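Local coordinates for protein oxidized polyvinyl alcohol hydrolase (Sphingopyxis, PDB 3WLA) that hydrolyses the beta-diketone 4,6-nonanedione and cleaves oxidized polyvinyl alcohol in the second step of polyvinyl alcohol degradation, at residues Asp107-Asn115 and Ser123-Asp134; Arg258-Ser269 and Ile328-Lys336. All coordinates share one frame; numbering follows the deposited sequence.

Contact 1. Residues Asp107-Asn115 and Ser123-Asp134; sequences DGWTWNPWN and SGDKYKTDAGDD
Trp109 lies face to face on Tyr127. The tyrosine ring and the six-membered indole ring have centroids 3.9 Å apart and planes at 21°. Trp109 CZ2 sits over the middle of the tyrosine ring, 3.4 Å from Tyr127 CZ. The pile continues on both sides: Lys126 CG covers the far face of Tyr127, and Asn115 CB covers the far face of the indole. The carbonyls of Asp107 and Gly108 meet the tyrosine edge in plane, with Gly108 O 3.5 Å from Tyr127 CD2. At the indole edge Trp109 CZ2 comes within 3.7 Å of Gly132 CA, where a side chain would clash.

Asp134 holds the other end. Its CG lies beside the backbone N (chi1 -77°), which brings Asp134 OD2 to Asn115 N at 2.7 Å in a nearly straight bond (168°), using the anti lone pair. The carboxylate stacks on the side-chain amide of Asn115 and meets the Trp114 ring at its edge, Asp134 OD2 lying 3.5 Å from Trp114 CE3. Asp134 OD1 forms a salt bridge to Arg33.

The stack thus holds the loop to the turn carrying Tyr127. The buried carboxylate, its charge probably balanced by the arginine, holds it to the first turn of helix 133-145.

Contact 2. Residues Arg258-Ser269 and Ile328-Lys336; sequences RPTTQASSNYFS and IGRFTDHYK
Ser265, a charge-relay residue by similarity, accepts the backbone amide of Phe331 here, with Phe331 N 3.0 Å from Ser265 OG. The same hydroxyl donates to Gln262 O. One turn earlier, Gln262 NE2 gives one proton to Phe331 O (3.1 Å), close to its amide plane, and the other to Asn266 OD1. Arg330 NE reaches Asn266 OD1 too, at 2.8 Å, from the opposite face of that amide. Gln262 bends at chi2 (74°), which turns its amide back toward the C-terminal segment. Its OE1 takes a water proton, and that water accepts from Tyr335 N. A shorter, nonpolar alanine here would probably cost Phe331 O its amide donor, the water its acceptor on OE1, and Asn266 OD1 the donor on one face.

At the start of the helix Arg258 and His334 make a second group of bonds. Arg258 NH1 donates to His334 O at 2.8 Å, on an in-plane lone pair, while NH2 makes a salt bridge to Glu241. His334 NE2 donates to Thr261 OG1 (2.8 Å), nearly in the ring plane. On the other side of the imidazole, ND1 donates to Asp333 OD1.

Ring contacts complete the interface. Arg258 CD lies over the face of Tyr335 in a CH-pi contact, 4.2 Å from the ring centroid. Phe331 turns its edge to Thr261 O, with Phe331 CD2 3.3 Å from Thr261 O.

The C-terminal tail is therefore tied along one side of helix 257-269 mainly by polar bonds. With both nitrogens donating, the His334 ring is consistent with an imidazolium paired to Asp333.

Overall arrangement
Contact 1 and contact 2 do not touch. Their centres are 24 Å apart and their nearest atoms about 11 Å. Contact 1 ties a long loop after strand 81-85 to the turn before helix 133-145 and to its first residues. Contact 2 binds the C-terminal tail to helix 257-269. Both belong to an alpha/beta-hydrolase fold and come near Ser162, assigned to the charge relay by similarity. The side chain of Trp114 in contact 1 is about 8 Å from that of Ser162, and the side chain of Thr261 in contact 2 about 10 Å. Ser265, also assigned by similarity, lies within contact 2. Ser162, His285 and Asp243 have a geometry consistent with a Ser-His-Asp triad.

Contact 1. Residues Asp107-Asn115 and Ser123-Asp134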
loop_
_atom_site.group_PDB
_atom_site.type_symbol
_atom_site.label_atom_id
_atom_site.label_comp_id
_atom_site.label_asym_id
_atom_site.label_seq_id
_atom_site.Cartn_x
_atom_site.Cartn_y
_atom_site.Cartn_z
ATOM N N ASP A 107 -10.176 10.703 -15.235
ATOM C CA ASP A 107 -8.999 11.449 -15.552
ATOM C C ASP A 107 -7.742 10.649 -15.660
ATOM O O ASP A 107 -6.665 11.108 -15.240
ATOM C CB ASP A 107 -8.804 12.563 -14.546
ATOM C CG ASP A 107 -10.007 13.482 -14.497
ATOM O OD1 ASP A 107 -10.669 13.648 -15.562
ATOM O OD2 ASP A 107 -10.287 14.025 -13.412
ATOM N N GLY A 108 -7.864 9.434 -16.165
ATOM C CA GLY A 108 -6.659 8.648 -16.390
ATOM C C GLY A 108 -6.373 7.589 -15.387
ATOM O O GLY A 108 -5.421 6.848 -15.564
ATOM N N TRP A 109 -7.216 7.497 -14.355
ATOM C CA TRP A 109 -7.073 6.491 -13.302
ATOM C C TRP A 109 -8.075 5.340 -13.439
ATOM O O TRP A 109 -9.186 5.523 -13.941
ATOM C CB TRP A 109 -7.235 7.170 -11.930
ATOM C CG TRP A 109 -6.151 8.213 -11.709
ATOM C CD1 TRP A 109 -6.298 9.589 -11.727
ATOM C CD2 TRP A 109 -4.746 7.956 -11.531
ATOM N NE1 TRP A 109 -5.049 10.184 -11.571
ATOM C CE2 TRP A 109 -4.093 9.207 -11.451
ATOM C CE3 TRP A 109 -3.981 6.784 -11.424
ATOM C CZ2 TRP A 109 -2.701 9.316 -11.267
ATOM C CZ3 TRP A 109 -2.600 6.879 -11.235
ATOM C CH2 TRP A 109 -1.969 8.140 -11.158
ATOM N N THR A 110 -7.679 4.166 -12.973
ATOM C CA THR A 110 -8.534 2.982 -13.017
ATOM C C THR A 110 -9.695 2.967 -11.977
ATOM O O THR A 110 -10.849 2.740 -12.333
ATOM C CB THR A 110 -7.709 1.683 -12.808
ATOM O OG1 THR A 110 -6.621 1.613 -13.775
ATOM C CG2 THR A 110 -8.631 0.458 -12.960
ATOM N N TRP A 111 -9.384 3.236 -10.705
ATOM C CA TRP A 111 -10.388 3.147 -9.633
ATOM C C TRP A 111 -10.291 4.463 -8.869
ATOM O O TRP A 111 -9.191 4.999 -8.656
ATOM C CB TRP A 111 -10.030 1.941 -8.718
ATOM C CG TRP A 111 -11.154 1.343 -7.884
ATOM C CD1 TRP A 111 -11.199 1.159 -6.483
ATOM C CD2 TRP A 111 -12.358 0.774 -8.388
ATOM N NE1 TRP A 111 -12.352 0.507 -6.130
ATOM C CE2 TRP A 111 -13.084 0.260 -7.267
ATOM C CE3 TRP A 111 -12.904 0.642 -9.685
ATOM C CZ2 TRP A 111 -14.332 -0.372 -7.420
ATOM C CZ3 TRP A 111 -14.141 0.007 -9.827
ATOM C CH2 TRP A 111 -14.833 -0.486 -8.712
ATOM N N ASN A 112 -11.440 4.969 -8.446
ATOM C CA ASN A 112 -11.464 6.246 -7.804
ATOM C C ASN A 112 -10.843 6.435 -6.393
ATOM O O ASN A 112 -10.328 7.495 -6.107
ATOM C CB ASN A 112 -12.913 6.764 -7.772
ATOM C CG ASN A 112 -12.989 8.289 -7.667
ATOM O OD1 ASN A 112 -12.156 8.979 -8.215
ATOM N ND2 ASN A 112 -13.991 8.802 -6.999
ATOM N N PRO A 113 -10.908 5.443 -5.504
ATOM C CA PRO A 113 -10.306 5.750 -4.179
ATOM C C PRO A 113 -8.895 6.338 -4.096
ATOM O O PRO A 113 -8.649 7.302 -3.339
ATOM C CB PRO A 113 -10.402 4.423 -3.433
ATOM C CG PRO A 113 -11.613 3.754 -4.041
ATOM C CD PRO A 113 -11.435 4.072 -5.545
ATOM N N TRP A 114 -7.975 5.749 -4.855
ATOM C CA TRP A 114 -6.588 6.206 -4.840
ATOM C C TRP A 114 -6.107 6.213 -6.259
ATOM O O TRP A 114 -6.543 5.375 -7.052
ATOM C CB TRP A 114 -5.653 5.254 -4.040
ATOM C CG TRP A 114 -5.909 5.220 -2.533
ATOM C CD1 TRP A 114 -6.497 4.208 -1.809
ATOM C CD2 TRP A 114 -5.568 6.237 -1.594
ATOM N NE1 TRP A 114 -6.534 4.543 -0.486
ATOM C CE2 TRP A 114 -5.968 5.774 -0.308
ATOM C CE3 TRP A 114 -4.959 7.500 -1.703
ATOM C CZ2 TRP A 114 -5.774 6.536 0.878
ATOM C CZ3 TRP A 114 -4.768 8.268 -0.518
ATOM C CH2 TRP A 114 -5.182 7.771 0.759
ATOM N N ASN A 115 -5.207 7.165 -6.561
ATOM C CA ASN A 115 -4.618 7.300 -7.893
ATOM C C ASN A 115 -3.588 6.153 -7.907
ATOM O O ASN A 115 -2.372 6.394 -7.829
ATOM C CB ASN A 115 -3.869 8.625 -8.014
ATOM C CG ASN A 115 -4.798 9.856 -8.046
ATOM O OD1 ASN A 115 -4.332 10.983 -7.884
ATOM N ND2 ASN A 115 -6.091 9.648 -8.294
ATOM N N SER A 123 -6.272 7.611 -21.970
ATOM C CA SER A 123 -6.361 8.601 -20.909
ATOM C C SER A 123 -5.300 8.356 -19.830
ATOM O O SER A 123 -4.811 9.297 -19.209
ATOM C CB SER A 123 -7.791 8.643 -20.313
ATOM O OG SER A 123 -8.154 7.472 -19.593
ATOM N N GLY A 124 -4.876 7.113 -19.659
ATOM C CA GLY A 124 -3.894 6.830 -18.628
ATOM C C GLY A 124 -2.451 6.768 -19.097
ATOM O O GLY A 124 -1.548 6.455 -18.310
ATOM N N ASP A 125 -2.216 7.064 -20.377
ATOM C CA ASP A 125 -0.855 6.984 -20.876
ATOM C C ASP A 125 0.128 7.889 -20.132
ATOM O O ASP A 125 1.260 7.498 -19.888
ATOM C CB ASP A 125 -0.830 7.272 -22.371
ATOM C CG ASP A 125 -1.413 6.115 -23.189
ATOM O OD1 ASP A 125 -1.707 5.028 -22.595
ATOM O OD2 ASP A 125 -1.584 6.284 -24.426
ATOM N N LYS A 126 -0.286 9.085 -19.741
ATOM C CA LYS A 126 0.667 9.935 -19.019
ATOM C C LYS A 126 1.145 9.259 -17.724
ATOM O O LYS A 126 2.248 9.552 -17.218
ATOM C CB LYS A 126 0.035 11.271 -18.671
ATOM C CG LYS A 126 -1.124 11.156 -17.726
ATOM C CD LYS A 126 -1.644 12.521 -17.374
ATOM C CE LYS A 126 -2.473 13.079 -18.509
ATOM N NZ LYS A 126 -3.682 12.206 -18.797
ATOM N N TYR A 127 0.351 8.322 -17.207
ATOM C CA TYR A 127 0.698 7.707 -15.940
ATOM C C TYR A 127 1.565 6.521 -16.056
ATOM O O TYR A 127 1.855 5.875 -15.051
ATOM C CB TYR A 127 -0.549 7.423 -15.112
ATOM C CG TYR A 127 -1.248 8.715 -14.787
ATOM C CD1 TYR A 127 -0.529 9.792 -14.250
ATOM C CD2 TYR A 127 -2.599 8.871 -14.984
ATOM C CE1 TYR A 127 -1.139 10.980 -13.917
ATOM C CE2 TYR A 127 -3.245 10.097 -14.640
ATOM C CZ TYR A 127 -2.485 11.127 -14.103
ATOM O OH TYR A 127 -3.082 12.283 -13.674
ATOM N N LYS A 128 2.007 6.254 -17.295
ATOM C CA LYS A 128 2.974 5.201 -17.537
ATOM C C LYS A 128 4.310 5.686 -16.905
ATOM O O LYS A 128 5.148 4.862 -16.518
ATOM C CB LYS A 128 3.185 4.998 -19.050
ATOM C CG LYS A 128 2.265 3.976 -19.673
ATOM C CD LYS A 128 2.291 4.052 -21.184
ATOM C CE LYS A 128 1.520 2.871 -21.777
ATOM N NZ LYS A 128 1.610 2.772 -23.291
ATOM N N THR A 129 4.492 7.012 -16.804
ATOM C CA THR A 129 5.744 7.584 -16.259
ATOM C C THR A 129 5.583 8.562 -15.079
ATOM O O THR A 129 6.500 8.703 -14.259
ATOM C CB THR A 129 6.567 8.312 -17.373
ATOM O OG1 THR A 129 5.765 9.344 -17.985
ATOM C CG2 THR A 129 7.009 7.310 -18.446
ATOM N N ASP A 130 4.428 9.223 -15.008
ATOM C CA ASP A 130 4.075 10.189 -13.956
ATOM C C ASP A 130 3.510 9.357 -12.798
ATOM O O ASP A 130 2.559 8.589 -12.993
ATOM C CB ASP A 130 2.986 11.138 -14.480
ATOM C CG ASP A 130 2.659 12.278 -13.506
ATOM O OD1 ASP A 130 2.820 12.093 -12.281
ATOM O OD2 ASP A 130 2.207 13.353 -13.951
ATOM N N ALA A 131 4.118 9.484 -11.622
ATOM C CA ALA A 131 3.703 8.741 -10.431
ATOM C C ALA A 131 2.249 9.071 -10.007
ATOM O O ALA A 131 1.524 8.242 -9.432
ATOM C CB ALA A 131 4.682 9.051 -9.248
ATOM N N GLY A 132 1.828 10.285 -10.294
ATOM C CA GLY A 132 0.504 10.681 -9.884
ATOM C C GLY A 132 0.460 11.508 -8.601
ATOM O O GLY A 132 1.393 11.450 -7.776
ATOM N N ASP A 133 -0.630 12.253 -8.422
ATOM C CA ASP A 133 -0.783 13.112 -7.259
ATOM C C ASP A 133 -0.753 12.419 -5.904
ATOM O O ASP A 133 -0.285 12.987 -4.906
ATOM C CB ASP A 133 -2.089 13.903 -7.347
ATOM C CG ASP A 133 -2.010 15.043 -8.334
ATOM O OD1 ASP A 133 -0.885 15.335 -8.823
ATOM O OD2 ASP A 133 -3.063 15.644 -8.580
ATOM N N ASP A 134 -1.286 11.195 -5.838
ATOM C CA ASP A 134 -1.277 10.532 -4.537
ATOM C C ASP A 134 0.109 10.067 -4.129
ATOM O O ASP A 134 0.489 10.151 -2.959
ATOM C CB ASP A 134 -2.280 9.374 -4.504
ATOM C CG ASP A 134 -3.704 9.861 -4.351
ATOM O OD1 ASP A 134 -3.905 10.939 -3.754
ATOM O OD2 ASP A 134 -4.641 9.168 -4.801
HETATM O O HOH W 1 -10.001 8.240 -17.627
HETATM O O HOH W 2 -7.049 9.747 -3.366
HETATM O O HOH W 3 -0.706 8.679 -7.471
#

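Contact 2. Residues Arg258-Ser269 and Ile328-Lys336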
loop_
_atom_site.group_PDB
_atom_site.type_symbol
_atom_site.label_atom_id
_atom_site.label_comp_id
_atom_site.label_asym_id
_atom_site.label_seq_id
_atom_site.Cartn_x
_atom_site.Cartn_y
_atom_site.Cartn_z
ATOM N N ARG A 258 -5.712 -13.410 -5.989
ATOM C CA ARG A 258 -4.736 -14.513 -6.023
ATOM C C ARG A 258 -3.711 -14.132 -7.098
ATOM O O ARG A 258 -2.514 -14.005 -6.825
ATOM C CB ARG A 258 -5.450 -15.837 -6.360
ATOM C CG ARG A 258 -4.558 -17.093 -6.447
ATOM C CD ARG A 258 -5.390 -18.146 -7.193
ATOM N NE ARG A 258 -6.559 -18.500 -6.386
ATOM C CZ ARG A 258 -6.473 -19.319 -5.351
ATOM N NH1 ARG A 258 -5.296 -19.867 -5.049
ATOM N NH2 ARG A 258 -7.511 -19.525 -4.556
ATOM N N PRO A 259 -4.171 -13.881 -8.318
ATOM C CA PRO A 259 -3.155 -13.531 -9.306
ATOM C C PRO A 259 -2.455 -12.208 -9.019
ATOM O O PRO A 259 -1.269 -12.025 -9.384
ATOM C CB PRO A 259 -3.926 -13.485 -10.616
ATOM C CG PRO A 259 -5.374 -13.224 -10.178
ATOM C CD PRO A 259 -5.484 -14.099 -8.956
ATOM N N THR A 260 -3.163 -11.269 -8.375
ATOM C CA THR A 260 -2.497 -10.006 -8.135
ATOM C C THR A 260 -1.433 -10.061 -7.079
ATOM O O THR A 260 -0.435 -9.348 -7.205
ATOM C CB THR A 260 -3.466 -8.864 -7.741
ATOM O OG1 THR A 260 -3.965 -9.113 -6.430
ATOM C CG2 THR A 260 -4.590 -8.787 -8.718
ATOM N N THR A 261 -1.618 -10.848 -6.030
ATOM C CA THR A 261 -0.556 -10.906 -5.012
ATOM C C THR A 261 0.533 -11.881 -5.508
ATOM O O THR A 261 1.696 -11.817 -5.074
ATOM C CB THR A 261 -1.093 -11.322 -3.653
ATOM O OG1 THR A 261 -1.783 -12.575 -3.781
ATOM C CG2 THR A 261 -2.100 -10.253 -3.126
ATOM N N GLN A 262 0.173 -12.761 -6.449
ATOM C CA GLN A 262 1.210 -13.639 -7.000
ATOM C C GLN A 262 2.124 -12.757 -7.874
ATOM O O GLN A 262 3.350 -12.773 -7.734
ATOM C CB GLN A 262 0.623 -14.738 -7.893
ATOM C CG GLN A 262 1.768 -15.584 -8.518
ATOM C CD GLN A 262 2.353 -16.471 -7.482
ATOM O OE1 GLN A 262 1.658 -17.344 -6.945
ATOM N NE2 GLN A 262 3.622 -16.254 -7.145
ATOM N N ALA A 263 1.508 -11.994 -8.771
ATOM C CA ALA A 263 2.247 -11.147 -9.673
ATOM C C ALA A 263 3.123 -10.160 -8.904
ATOM O O ALA A 263 4.283 -9.984 -9.231
ATOM C CB ALA A 263 1.308 -10.416 -10.568
ATOM N N SER A 264 2.568 -9.496 -7.886
ATOM C CA SER A 264 3.383 -8.574 -7.137
ATOM C C SER A 264 4.503 -9.325 -6.442
ATOM O O SER A 264 5.644 -8.854 -6.470
ATOM C CB SER A 264 2.540 -7.774 -6.099
ATOM O OG SER A 264 2.083 -8.619 -5.050
ATOM N N SER A 265 4.223 -10.492 -5.843
ATOM C CA SER A 265 5.285 -11.190 -5.134
ATOM C C SER A 265 6.426 -11.580 -6.101
ATOM O O SER A 265 7.601 -11.543 -5.726
ATOM C CB SER A 265 4.777 -12.438 -4.376
ATOM O OG SER A 265 4.531 -13.564 -5.218
ATOM N N ASN A 266 6.071 -11.951 -7.325
ATOM C CA ASN A 266 7.045 -12.363 -8.329
ATOM C C ASN A 266 8.007 -11.220 -8.673
ATOM O O ASN A 266 9.245 -11.407 -8.716
ATOM C CB ASN A 266 6.334 -12.803 -9.603
ATOM C CG ASN A 266 5.649 -14.169 -9.466
ATOM O OD1 ASN A 266 5.824 -14.905 -8.480
ATOM N ND2 ASN A 266 4.892 -14.522 -10.493
ATOM N N TYR A 267 7.438 -10.059 -8.932
ATOM C CA TYR A 267 8.223 -8.885 -9.265
ATOM C C TYR A 267 9.198 -8.439 -8.156
ATOM O O TYR A 267 10.407 -8.291 -8.401
ATOM C CB TYR A 267 7.301 -7.708 -9.598
ATOM C CG TYR A 267 8.082 -6.451 -9.796
ATOM C CD1 TYR A 267 8.700 -6.182 -11.017
ATOM C CD2 TYR A 267 8.293 -5.565 -8.733
ATOM C CE1 TYR A 267 9.532 -5.044 -11.187
ATOM C CE2 TYR A 267 9.127 -4.419 -8.875
ATOM C CZ TYR A 267 9.741 -4.165 -10.106
ATOM O OH TYR A 267 10.537 -3.041 -10.252
ATOM N N PHE A 268 8.676 -8.198 -6.946
ATOM C CA PHE A 268 9.517 -7.770 -5.835
ATOM C C PHE A 268 10.564 -8.838 -5.440
ATOM O O PHE A 268 11.682 -8.528 -4.984
ATOM C CB PHE A 268 8.648 -7.445 -4.630
ATOM C CG PHE A 268 7.863 -6.188 -4.782
ATOM C CD1 PHE A 268 8.507 -4.973 -4.981
ATOM C CD2 PHE A 268 6.470 -6.211 -4.670
ATOM C CE1 PHE A 268 7.805 -3.784 -5.055
ATOM C CE2 PHE A 268 5.737 -5.010 -4.748
ATOM C CZ PHE A 268 6.410 -3.791 -4.936
ATOM N N SER A 269 10.198 -10.105 -5.605
ATOM C CA SER A 269 11.137 -11.162 -5.280
ATOM C C SER A 269 12.262 -11.196 -6.326
ATOM O O SER A 269 13.301 -11.800 -6.087
ATOM C CB SER A 269 10.430 -12.525 -5.269
ATOM O OG SER A 269 9.627 -12.680 -4.104
ATOM N N ILE A 328 9.928 -16.109 2.740
ATOM C CA ILE A 328 10.668 -15.071 2.034
ATOM C C ILE A 328 10.495 -15.432 0.569
ATOM O O ILE A 328 10.391 -16.615 0.238
ATOM C CB ILE A 328 12.172 -15.046 2.411
ATOM C CG1 ILE A 328 12.322 -14.492 3.841
ATOM C CG2 ILE A 328 12.929 -14.142 1.452
ATOM C CD1 ILE A 328 13.733 -14.621 4.450
ATOM N N GLY A 329 10.415 -14.431 -0.306
ATOM C CA GLY A 329 10.256 -14.732 -1.722
ATOM C C GLY A 329 8.835 -14.667 -2.307
ATOM O O GLY A 329 7.940 -14.039 -1.695
ATOM N N ARG A 330 8.610 -15.319 -3.459
ATOM C CA ARG A 330 7.291 -15.291 -4.093
ATOM C C ARG A 330 6.313 -16.285 -3.488
ATOM O O ARG A 330 6.700 -17.220 -2.773
ATOM C CB ARG A 330 7.415 -15.572 -5.589
ATOM C CG ARG A 330 7.946 -16.990 -5.900
ATOM C CD ARG A 330 8.043 -17.298 -7.405
ATOM N NE ARG A 330 6.745 -17.545 -8.020
ATOM C CZ ARG A 330 6.063 -18.688 -7.956
ATOM N NH1 ARG A 330 6.570 -19.727 -7.291
ATOM N NH2 ARG A 330 4.866 -18.790 -8.574
ATOM N N PHE A 331 5.024 -16.077 -3.727
ATOM C CA PHE A 331 4.067 -17.046 -3.206
ATOM C C PHE A 331 4.240 -18.406 -3.948
ATOM O O PHE A 331 4.427 -18.437 -5.158
ATOM C CB PHE A 331 2.624 -16.559 -3.417
ATOM C CG PHE A 331 2.199 -15.495 -2.439
ATOM C CD1 PHE A 331 1.865 -15.816 -1.150
ATOM C CD2 PHE A 331 2.144 -14.152 -2.831
ATOM C CE1 PHE A 331 1.466 -14.811 -0.238
ATOM C CE2 PHE A 331 1.757 -13.146 -1.950
ATOM C CZ PHE A 331 1.411 -13.470 -0.637
ATOM N N THR A 332 4.154 -19.504 -3.204
ATOM C CA THR A 332 4.228 -20.839 -3.802
ATOM C C THR A 332 2.896 -21.524 -3.515
ATOM O O THR A 332 2.591 -22.586 -4.088
ATOM C CB THR A 332 5.379 -21.676 -3.210
ATOM O OG1 THR A 332 5.173 -21.858 -1.808
ATOM C CG2 THR A 332 6.713 -20.965 -3.431
ATOM N N ASP A 333 2.056 -20.874 -2.690
ATOM C CA ASP A 333 0.755 -21.452 -2.364
ATOM C C ASP A 333 -0.487 -20.979 -3.145
ATOM O O ASP A 333 -1.609 -21.385 -2.814
ATOM C CB ASP A 333 0.490 -21.324 -0.877
ATOM C CG ASP A 333 0.105 -19.868 -0.458
ATOM O OD1 ASP A 333 0.182 -18.960 -1.319
ATOM O OD2 ASP A 333 -0.238 -19.681 0.732
ATOM N N HIS A 334 -0.323 -20.144 -4.170
ATOM C CA HIS A 334 -1.456 -19.666 -4.955
ATOM C C HIS A 334 -1.842 -20.591 -6.128
ATOM O O HIS A 334 -3.042 -20.779 -6.415
ATOM C CB HIS A 334 -1.173 -18.264 -5.504
ATOM C CG HIS A 334 -1.174 -17.178 -4.457
ATOM N ND1 HIS A 334 -0.836 -17.409 -3.143
ATOM C CD2 HIS A 334 -1.475 -15.858 -4.542
ATOM C CE1 HIS A 334 -0.933 -16.280 -2.455
ATOM N NE2 HIS A 334 -1.315 -15.324 -3.284
ATOM N N TYR A 335 -0.833 -21.140 -6.823
ATOM C CA TYR A 335 -1.091 -22.041 -7.956
ATOM C C TYR A 335 -0.404 -23.429 -7.827
ATOM O O TYR A 335 0.612 -23.592 -7.127
ATOM C CB TYR A 335 -0.677 -21.363 -9.258
ATOM C CG TYR A 335 -1.409 -20.048 -9.504
ATOM C CD1 TYR A 335 -2.612 -20.015 -10.230
ATOM C CD2 TYR A 335 -0.913 -18.840 -8.993
ATOM C CE1 TYR A 335 -3.315 -18.809 -10.454
ATOM C CE2 TYR A 335 -1.620 -17.631 -9.213
ATOM C CZ TYR A 335 -2.813 -17.633 -9.944
ATOM O OH TYR A 335 -3.499 -16.465 -10.160
ATOM N N LYS A 336 -1.031 -24.429 -8.449
ATOM C CA LYS A 336 -0.505 -25.802 -8.498
ATOM C C LYS A 336 -0.385 -26.129 -10.005
ATOM O O LYS A 336 -0.941 -25.352 -10.853
ATOM C CB LYS A 336 -1.460 -26.810 -7.848
ATOM C CG LYS A 336 -1.960 -26.412 -6.467
ATOM C CD LYS A 336 -3.068 -27.382 -5.915
ATOM C CE LYS A 336 -2.521 -28.792 -5.562
ATOM N NZ LYS A 336 -3.538 -29.716 -4.940
ATOM O OXT LYS A 336 0.246 -27.171 -10.327
HETATM O O HOH W 4 1.787 -19.878 -6.238
#